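Structural polyprotein, VP1 (Israeli acute paralysis virus, PDB 5CDD) is a capsid protein of the jelly-roll type that probably serves a structural role, building the viral shell together with the other capsid proteins. Local coordinates at residues A[68-73]-A[180-185]; A[90-95]-A[115-120]. One frame throughout, in Å; residues are numbered along the deposited sequence.

Interaction 1. Residues A[68-73]-A[180-185]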
ATOM      1  N   ASN A  68      17.338  -9.999  46.457  1.00 36.61           N
ATOM      2  CA  ASN A  68      16.947  -9.746  47.840  1.00 37.19           C
ATOM      3  C   ASN A  68      17.673  -8.534  48.408  1.00 37.97           C
ATOM      4  O   ASN A  68      17.080  -7.721  49.120  1.00 39.14           O
ATOM      5  CB  ASN A  68      17.227 -10.967  48.718  1.00 36.88           C
ATOM      6  CG  ASN A  68      16.362 -12.157  48.355  1.00 38.20           C
ATOM      7  OD1 ASN A  68      15.167 -12.016  48.095  1.00 39.05           O
ATOM      8  ND2 ASN A  68      16.959 -13.343  48.353  1.00 40.16           N
ATOM      9  N   THR A  69      18.955  -8.413  48.085  1.00 37.67           N
ATOM     10  CA  THR A  69      19.761  -7.299  48.567  1.00 36.47           C
ATOM     11  C   THR A  69      19.397  -5.991  47.870  1.00 36.52           C
ATOM     12  O   THR A  69      19.019  -5.015  48.518  1.00 37.06           O
ATOM     13  CB  THR A  69      21.260  -7.570  48.348  1.00 35.78           C
ATOM     14  OG1 THR A  69      21.621  -8.798  48.989  1.00 36.19           O
ATOM     15  CG2 THR A  69      22.093  -6.438  48.925  1.00 35.24           C
ATOM     16  N   THR A  70      19.505  -5.979  46.545  1.00 36.19           N
ATOM     17  CA  THR A  70      19.207  -4.782  45.769  1.00 36.53           C
ATOM     18  C   THR A  70      17.789  -4.247  45.961  1.00 37.11           C
ATOM     19  O   THR A  70      17.555  -3.049  45.804  1.00 39.03           O
ATOM     20  CB  THR A  70      19.450  -5.018  44.261  1.00 36.10           C
ATOM     21  OG1 THR A  70      18.504  -5.968  43.759  1.00 36.60           O
ATOM     22  CG2 THR A  70      20.858  -5.546  44.031  1.00 34.10           C
ATOM     23  N   ASP A  71      16.844  -5.121  46.297  1.00 37.30           N
ATOM     24  CA  ASP A  71      15.465  -4.682  46.504  1.00 37.88           C
ATOM     25  C   ASP A  71      15.335  -3.820  47.749  1.00 37.65           C
ATOM     26  O   ASP A  71      14.433  -2.988  47.847  1.00 38.10           O
ATOM     27  CB  ASP A  71      14.514  -5.872  46.652  1.00 40.73           C
ATOM     28  CG  ASP A  71      14.145  -6.499  45.328  1.00 43.87           C
ATOM     29  OD1 ASP A  71      13.941  -5.752  44.348  1.00 45.53           O
ATOM     30  OD2 ASP A  71      14.037  -7.742  45.274  1.00 45.49           O
ATOM     31  N   ALA A  72      16.235  -4.026  48.702  1.00 36.41           N
ATOM     32  CA  ALA A  72      16.198  -3.281  49.951  1.00 36.13           C
ATOM     33  C   ALA A  72      16.958  -1.959  49.896  1.00 36.27           C
ATOM     34  O   ALA A  72      16.573  -0.991  50.550  1.00 36.45           O
ATOM     35  CB  ALA A  72      16.742  -4.145  51.076  1.00 35.33           C
ATOM     36  N   GLN A  73      18.032  -1.924  49.112  1.00 36.21           N
ATOM     37  CA  GLN A  73      18.864  -0.730  48.993  1.00 36.36           C
ATOM     38  C   GLN A  73      18.124   0.505  48.502  1.00 35.86           C
ATOM     39  O   GLN A  73      18.293   1.595  49.050  1.00 36.37           O
ATOM     40  CB  GLN A  73      20.048  -1.007  48.070  1.00 37.80           C
ATOM     41  CG  GLN A  73      20.847  -2.231  48.462  1.00 42.24           C
ATOM     42  CD  GLN A  73      22.144  -2.339  47.695  1.00 45.51           C
ATOM     43  OE1 GLN A  73      22.164  -2.227  46.469  1.00 47.68           O
ATOM     44  NE2 GLN A  73      23.239  -2.564  48.415  1.00 46.49           N
ATOM     45  N   VAL A 180      24.746  -5.777  36.077  1.00 28.89           N
ATOM     46  CA  VAL A 180      23.353  -6.184  36.017  1.00 28.32           C
ATOM     47  C   VAL A 180      22.391  -5.003  36.055  1.00 28.21           C
ATOM     48  O   VAL A 180      22.467  -4.146  36.939  1.00 28.46           O
ATOM     49  CB  VAL A 180      23.012  -7.148  37.174  1.00 27.66           C
ATOM     50  CG1 VAL A 180      21.598  -7.674  37.014  1.00 26.53           C
ATOM     51  CG2 VAL A 180      24.009  -8.294  37.204  1.00 27.02           C
ATOM     52  N   ALA A 181      21.489  -4.964  35.080  1.00 27.53           N
ATOM     53  CA  ALA A 181      20.487  -3.911  34.985  1.00 26.21           C
ATOM     54  C   ALA A 181      19.131  -4.589  34.841  1.00 26.29           C
ATOM     55  O   ALA A 181      19.001  -5.569  34.109  1.00 28.22           O
ATOM     56  CB  ALA A 181      20.764  -3.033  33.779  1.00 24.05           C
ATOM     57  N   ARG A 182      18.122  -4.078  35.540  1.00 26.16           N
ATOM     58  CA  ARG A 182      16.795  -4.675  35.464  1.00 26.55           C
ATOM     59  C   ARG A 182      15.678  -3.667  35.238  1.00 26.27           C
ATOM     60  O   ARG A 182      15.897  -2.455  35.225  1.00 26.30           O
ATOM     61  CB  ARG A 182      16.490  -5.462  36.739  1.00 27.97           C
ATOM     62  CG  ARG A 182      16.351  -4.594  37.974  1.00 28.55           C
ATOM     63  CD  ARG A 182      15.862  -5.397  39.161  1.00 29.75           C
ATOM     64  NE  ARG A 182      15.783  -4.574  40.364  1.00 31.61           N
ATOM     65  CZ  ARG A 182      15.368  -5.014  41.547  1.00 32.22           C
ATOM     66  NH1 ARG A 182      14.985  -6.277  41.690  1.00 31.92           N
ATOM     67  NH2 ARG A 182      15.339  -4.191  42.588  1.00 32.82           N
ATOM     68  N   ALA A 183      14.475  -4.202  35.065  1.00 26.35           N
ATOM     69  CA  ALA A 183      13.266  -3.420  34.844  1.00 26.27           C
ATOM     70  C   ALA A 183      12.128  -4.428  34.825  1.00 26.80           C
ATOM     71  O   ALA A 183      12.368  -5.635  34.847  1.00 28.15           O
ATOM     72  CB  ALA A 183      13.341  -2.690  33.510  1.00 24.30           C
ATOM     73  N   GLY A 184      10.894  -3.944  34.802  1.00 26.91           N
ATOM     74  CA  GLY A 184       9.766  -4.854  34.763  1.00 28.11           C
ATOM     75  C   GLY A 184       9.384  -5.097  33.317  1.00 28.25           C
ATOM     76  O   GLY A 184       9.797  -4.339  32.442  1.00 28.91           O
ATOM     77  N   ASN A 185       8.621  -6.151  33.046  1.00 28.86           N
ATOM     78  CA  ASN A 185       8.209  -6.406  31.673  1.00 29.51           C
ATOM     79  C   ASN A 185       7.099  -5.403  31.367  1.00 30.11           C
ATOM     80  O   ASN A 185       6.825  -4.521  32.180  1.00 30.08           O
ATOM     81  CB  ASN A 185       7.739  -7.860  31.500  1.00 29.60           C
ATOM     82  CG  ASN A 185       6.404  -8.132  32.150  1.00 30.77           C
ATOM     83  OD1 ASN A 185       5.989  -7.431  33.071  1.00 33.54           O
ATOM     84  ND2 ASN A 185       5.729  -9.174  31.684  1.00 31.49           N
TER
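Thr70 is the first residue of the helical segment 68-73 to meet Arg182, which reaches across from strand 176-184. Its OG1 lies over one face of the Arg182 guanidinium, displaced toward the rim, with NH2 of Arg182 3.8 Å from OG1 of Thr70. This is van der Waals contact: the hydroxyl is placed between the backbone N and carbonyl carbon (chi1 67°), where it hydrogen-bonds back to the carbonyl of Thr67 one turn earlier.

Asp71 follows and supplies the charge. Its CB does not aim straight at the strand, but the carboxylate swings over and offers a single oxygen to the end of the arginine. NH2 of Arg182 donates to OD1 of Asp71 at 2.7 Å, and NH1 of Arg182 donates to the same OD1 at 2.9 Å. The salt bridge is therefore end-on and forked. OD1 lies close to the guanidinium plane, yet both donors approach it from the same face of the carboxylate, nearly 40° above that plane, and both bonds are clearly bent. Arg182 gets there on an extended chain, which carries its head across most of a backbone separation of 10.6 Å at its nearest, between CA of Thr70 and CA of Arg182.

A second carboxylate, Asp76, pairs with NE, so this buried cation is probably well neutralised. Helix 64-73 thus lies against a sheet of the viral jelly roll, anchored by an arginine of strand 176-184, which runs between strands 47-55 and 87-98; Ile49 and Tyr94 from these strands touch Arg182, as do Met78 and Ser79 of helix 77-82.

Interaction 2. Residues A[90-95]-A[115-120]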
ATOM      1  N   GLY A  90       3.121  -8.696  37.702  1.00 26.76           N
ATOM      2  CA  GLY A  90       3.687  -8.677  36.365  1.00 26.33           C
ATOM      3  C   GLY A  90       5.079  -9.277  36.310  1.00 26.94           C
ATOM      4  O   GLY A  90       5.683  -9.562  37.345  1.00 26.32           O
ATOM      5  N   GLY A  91       5.591  -9.459  35.096  1.00 27.70           N
ATOM      6  CA  GLY A  91       6.910 -10.038  34.910  1.00 26.80           C
ATOM      7  C   GLY A  91       8.071  -9.094  35.152  1.00 26.81           C
ATOM      8  O   GLY A  91       7.881  -7.944  35.554  1.00 26.86           O
ATOM      9  N   ARG A  92       9.281  -9.585  34.895  1.00 26.74           N
ATOM     10  CA  ARG A  92      10.502  -8.810  35.097  1.00 27.59           C
ATOM     11  C   ARG A  92      11.520  -9.053  33.981  1.00 27.44           C
ATOM     12  O   ARG A  92      11.533 -10.112  33.360  1.00 29.09           O
ATOM     13  CB  ARG A  92      11.122  -9.181  36.446  1.00 27.77           C
ATOM     14  CG  ARG A  92      10.220  -8.901  37.637  1.00 30.33           C
ATOM     15  CD  ARG A  92      10.491  -9.873  38.769  1.00 34.53           C
ATOM     16  NE  ARG A  92       9.640  -9.626  39.931  1.00 39.14           N
ATOM     17  CZ  ARG A  92       9.806  -8.617  40.783  1.00 40.26           C
ATOM     18  NH1 ARG A  92      10.799  -7.754  40.608  1.00 42.01           N
ATOM     19  NH2 ARG A  92       8.984  -8.475  41.814  1.00 41.18           N
ATOM     20  N   ARG A  93      12.373  -8.063  33.737  1.00 26.61           N
ATOM     21  CA  ARG A  93      13.400  -8.162  32.705  1.00 25.18           C
ATOM     22  C   ARG A  93      14.781  -7.901  33.288  1.00 25.41           C
ATOM     23  O   ARG A  93      14.938  -7.080  34.192  1.00 25.34           O
ATOM     24  CB  ARG A  93      13.126  -7.156  31.583  1.00 23.91           C
ATOM     25  CG  ARG A  93      11.945  -7.519  30.705  1.00 23.71           C
ATOM     26  CD  ARG A  93      11.578  -6.387  29.765  1.00 22.90           C
ATOM     27  NE  ARG A  93      10.528  -6.786  28.832  1.00 24.99           N
ATOM     28  CZ  ARG A  93       9.856  -5.940  28.059  1.00 25.59           C
ATOM     29  NH1 ARG A  93      10.124  -4.645  28.109  1.00 24.41           N
ATOM     30  NH2 ARG A  93       8.918  -6.388  27.236  1.00 27.04           N
ATOM     31  N   TYR A  94      15.778  -8.610  32.766  1.00 25.94           N
ATOM     32  CA  TYR A  94      17.153  -8.453  33.226  1.00 25.85           C
ATOM     33  C   TYR A  94      18.125  -8.398  32.054  1.00 24.87           C
ATOM     34  O   TYR A  94      17.904  -9.026  31.019  1.00 25.77           O
ATOM     35  CB  TYR A  94      17.567  -9.618  34.135  1.00 26.37           C
ATOM     36  CG  TYR A  94      16.730  -9.794  35.380  1.00 27.96           C
ATOM     37  CD1 TYR A  94      15.550 -10.534  35.353  1.00 28.52           C
ATOM     38  CD2 TYR A  94      17.125  -9.229  36.591  1.00 28.57           C
ATOM     39  CE1 TYR A  94      14.781 -10.710  36.507  1.00 31.07           C
ATOM     40  CE2 TYR A  94      16.367  -9.395  37.748  1.00 30.75           C
ATOM     41  CZ  TYR A  94      15.197 -10.137  37.700  1.00 31.66           C
ATOM     42  OH  TYR A  94      14.447 -10.305  38.844  1.00 34.47           O
ATOM     43  N   LYS A  95      19.198  -7.637  32.223  1.00 24.95           N
ATOM     44  CA  LYS A  95      20.231  -7.527  31.203  1.00 25.61           C
ATOM     45  C   LYS A  95      21.576  -7.674  31.896  1.00 25.97           C
ATOM     46  O   LYS A  95      21.880  -6.942  32.840  1.00 25.96           O
ATOM     47  CB  LYS A  95      20.167  -6.176  30.482  1.00 23.38           C
ATOM     48  CG  LYS A  95      18.893  -5.944  29.694  1.00 23.96           C
ATOM     49  CD  LYS A  95      19.060  -4.804  28.699  1.00 23.65           C
ATOM     50  CE  LYS A  95      17.723  -4.397  28.095  1.00 24.50           C
ATOM     51  NZ  LYS A  95      16.972  -5.561  27.544  1.00 25.41           N
ATOM     52  N   MET A 115      12.454 -20.561  37.725  1.00 33.71           N
ATOM     53  CA  MET A 115      12.463 -21.281  38.984  1.00 35.49           C
ATOM     54  C   MET A 115      11.583 -20.546  39.975  1.00 33.44           C
ATOM     55  O   MET A 115      11.594 -19.320  40.040  1.00 33.93           O
ATOM     56  CB  MET A 115      13.889 -21.417  39.519  1.00 40.24           C
ATOM     57  CG  MET A 115      14.490 -20.148  40.057  1.00 48.14           C
ATOM     58  SD  MET A 115      14.870 -20.407  41.788  1.00 63.04           S
ATOM     59  CE  MET A 115      16.263 -21.536  41.668  1.00 59.00           C
ATOM     60  N   PRO A 116      10.784 -21.293  40.748  1.00 31.65           N
ATOM     61  CA  PRO A 116       9.882 -20.715  41.744  1.00 30.68           C
ATOM     62  C   PRO A 116      10.617 -19.734  42.641  1.00 30.75           C
ATOM     63  O   PRO A 116      11.700 -20.026  43.139  1.00 31.06           O
ATOM     64  CB  PRO A 116       9.391 -21.940  42.499  1.00 31.13           C
ATOM     65  CG  PRO A 116       9.363 -22.997  41.431  1.00 30.28           C
ATOM     66  CD  PRO A 116      10.687 -22.762  40.743  1.00 30.61           C
ATOM     67  N   ARG A 117      10.019 -18.569  42.845  1.00 31.22           N
ATOM     68  CA  ARG A 117      10.627 -17.545  43.674  1.00 32.28           C
ATOM     69  C   ARG A 117      10.997 -18.082  45.050  1.00 34.05           C
ATOM     70  O   ARG A 117      10.193 -18.735  45.714  1.00 34.98           O
ATOM     71  CB  ARG A 117       9.679 -16.357  43.813  1.00 31.01           C
ATOM     72  CG  ARG A 117      10.277 -15.165  44.528  1.00 31.23           C
ATOM     73  CD  ARG A 117       9.401 -13.945  44.338  1.00 33.03           C
ATOM     74  NE  ARG A 117       9.348 -13.549  42.936  1.00 34.79           N
ATOM     75  CZ  ARG A 117      10.398 -13.108  42.252  1.00 37.12           C
ATOM     76  NH1 ARG A 117      11.579 -13.004  42.845  1.00 38.20           N
ATOM     77  NH2 ARG A 117      10.271 -12.772  40.974  1.00 37.17           N
ATOM     78  N   ASN A 118      12.233 -17.810  45.457  1.00 36.02           N
ATOM     79  CA  ASN A 118      12.765 -18.228  46.747  1.00 35.94           C
ATOM     80  C   ASN A 118      13.087 -19.708  46.892  1.00 36.35           C
ATOM     81  O   ASN A 118      13.202 -20.216  48.006  1.00 38.09           O
ATOM     82  CB  ASN A 118      11.834 -17.787  47.873  1.00 35.15           C
ATOM     83  CG  ASN A 118      11.733 -16.281  47.978  1.00 36.84           C
ATOM     84  OD1 ASN A 118      12.744 -15.581  48.073  1.00 36.94           O
ATOM     85  ND2 ASN A 118      10.509 -15.770  47.961  1.00 37.45           N
ATOM     86  N   TYR A 119      13.224 -20.398  45.767  1.00 36.13           N
ATOM     87  CA  TYR A 119      13.590 -21.810  45.774  1.00 35.30           C
ATOM     88  C   TYR A 119      15.110 -21.805  45.654  1.00 36.43           C
ATOM     89  O   TYR A 119      15.693 -20.810  45.220  1.00 36.75           O
ATOM     90  CB  TYR A 119      13.002 -22.527  44.558  1.00 34.17           C
ATOM     91  CG  TYR A 119      11.723 -23.296  44.807  1.00 33.20           C
ATOM     92  CD1 TYR A 119      10.658 -22.725  45.506  1.00 33.68           C
ATOM     93  CD2 TYR A 119      11.554 -24.580  44.284  1.00 32.04           C
ATOM     94  CE1 TYR A 119       9.453 -23.416  45.676  1.00 32.93           C
ATOM     95  CE2 TYR A 119      10.357 -25.278  44.446  1.00 32.61           C
ATOM     96  CZ  TYR A 119       9.311 -24.692  45.140  1.00 33.31           C
ATOM     97  OH  TYR A 119       8.124 -25.380  45.283  1.00 31.97           O
ATOM     98  N   SER A 120      15.759 -22.894  46.046  1.00 37.10           N
ATOM     99  CA  SER A 120      17.211 -22.958  45.928  1.00 37.84           C
ATOM    100  C   SER A 120      17.558 -23.756  44.678  1.00 38.30           C
ATOM    101  O   SER A 120      16.841 -24.679  44.297  1.00 38.28           O
ATOM    102  CB  SER A 120      17.833 -23.603  47.169  1.00 37.62           C
ATOM    103  OG  SER A 120      17.302 -24.892  47.400  1.00 41.98           O
TER
HETATM  104  O   HOH W   1      12.803 -12.568  38.863  1.00  7.21           O
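Tyr94 OH and Arg117 NH2 are joined through one water, and the shorter half of that link is on the tyrosine: the water oxygen lies 2.8 Å from OH of Tyr94. From the other segment, NH2 of Arg117 donates weakly to the same water at 3.3 Å.

The direct meeting is between two arginines. NH2 of Arg117 comes up against the end of the aliphatic part of Arg92, 3.6 Å from CD of Arg92, and stands 3.4 Å from NE of Arg92. Both nitrogens are donors, so this last pair is proximity and not a bond. The side chains cross at about a right angle and the guanidinium planes are turned 59° apart, which rules out a parallel stack of the two flat groups. Arg117 leaves its backbone with CG opposite the backbone N (chi1 -173°) and then kinks at chi3, which turns its head toward strand 87-98. Its residue occupies the second position of a type II turn, Pro116 to Tyr119, closed by Tyr119 N to Pro116 O. The contact bridges strand 87-98 of one jelly-roll sheet and the turn just after strand 110-116 of the other, with Arg117 also touching Thr64 of helix 64-73.

Arg117 has its main partner elsewhere, a salt bridge from NE to Asp165, while Arg92 makes a cation-pi contact with Tyr88. Two like charges thus come close without any attraction of their own; Asp165 would be expected to offset much of the repulsion, leaving a water link, weak on its Arg117 side, as the polar tie between the two segments.

The two interactions lie 11 Å apart, centre to centre, and share one sheet: strands 176-184 and 87-98 are antiparallel neighbours, and backbone pairs such as Ala183 O with Arg93 N, 2.7 Å apart and probably hydrogen-bonded, join them. Along the chain the order is 68-73, 90-95, 115-120, 180-185, so interaction 2 falls between the two halves of interaction 1. Interaction 1 fastens helix 64-73 to this sheet; interaction 2 reaches from it to the end of strand 110-116 in the other sheet. Together they place the helix and that strand end against neighbouring strands of the first sheet, interaction 1 by a salt bridge and interaction 2 only by close approach and a water.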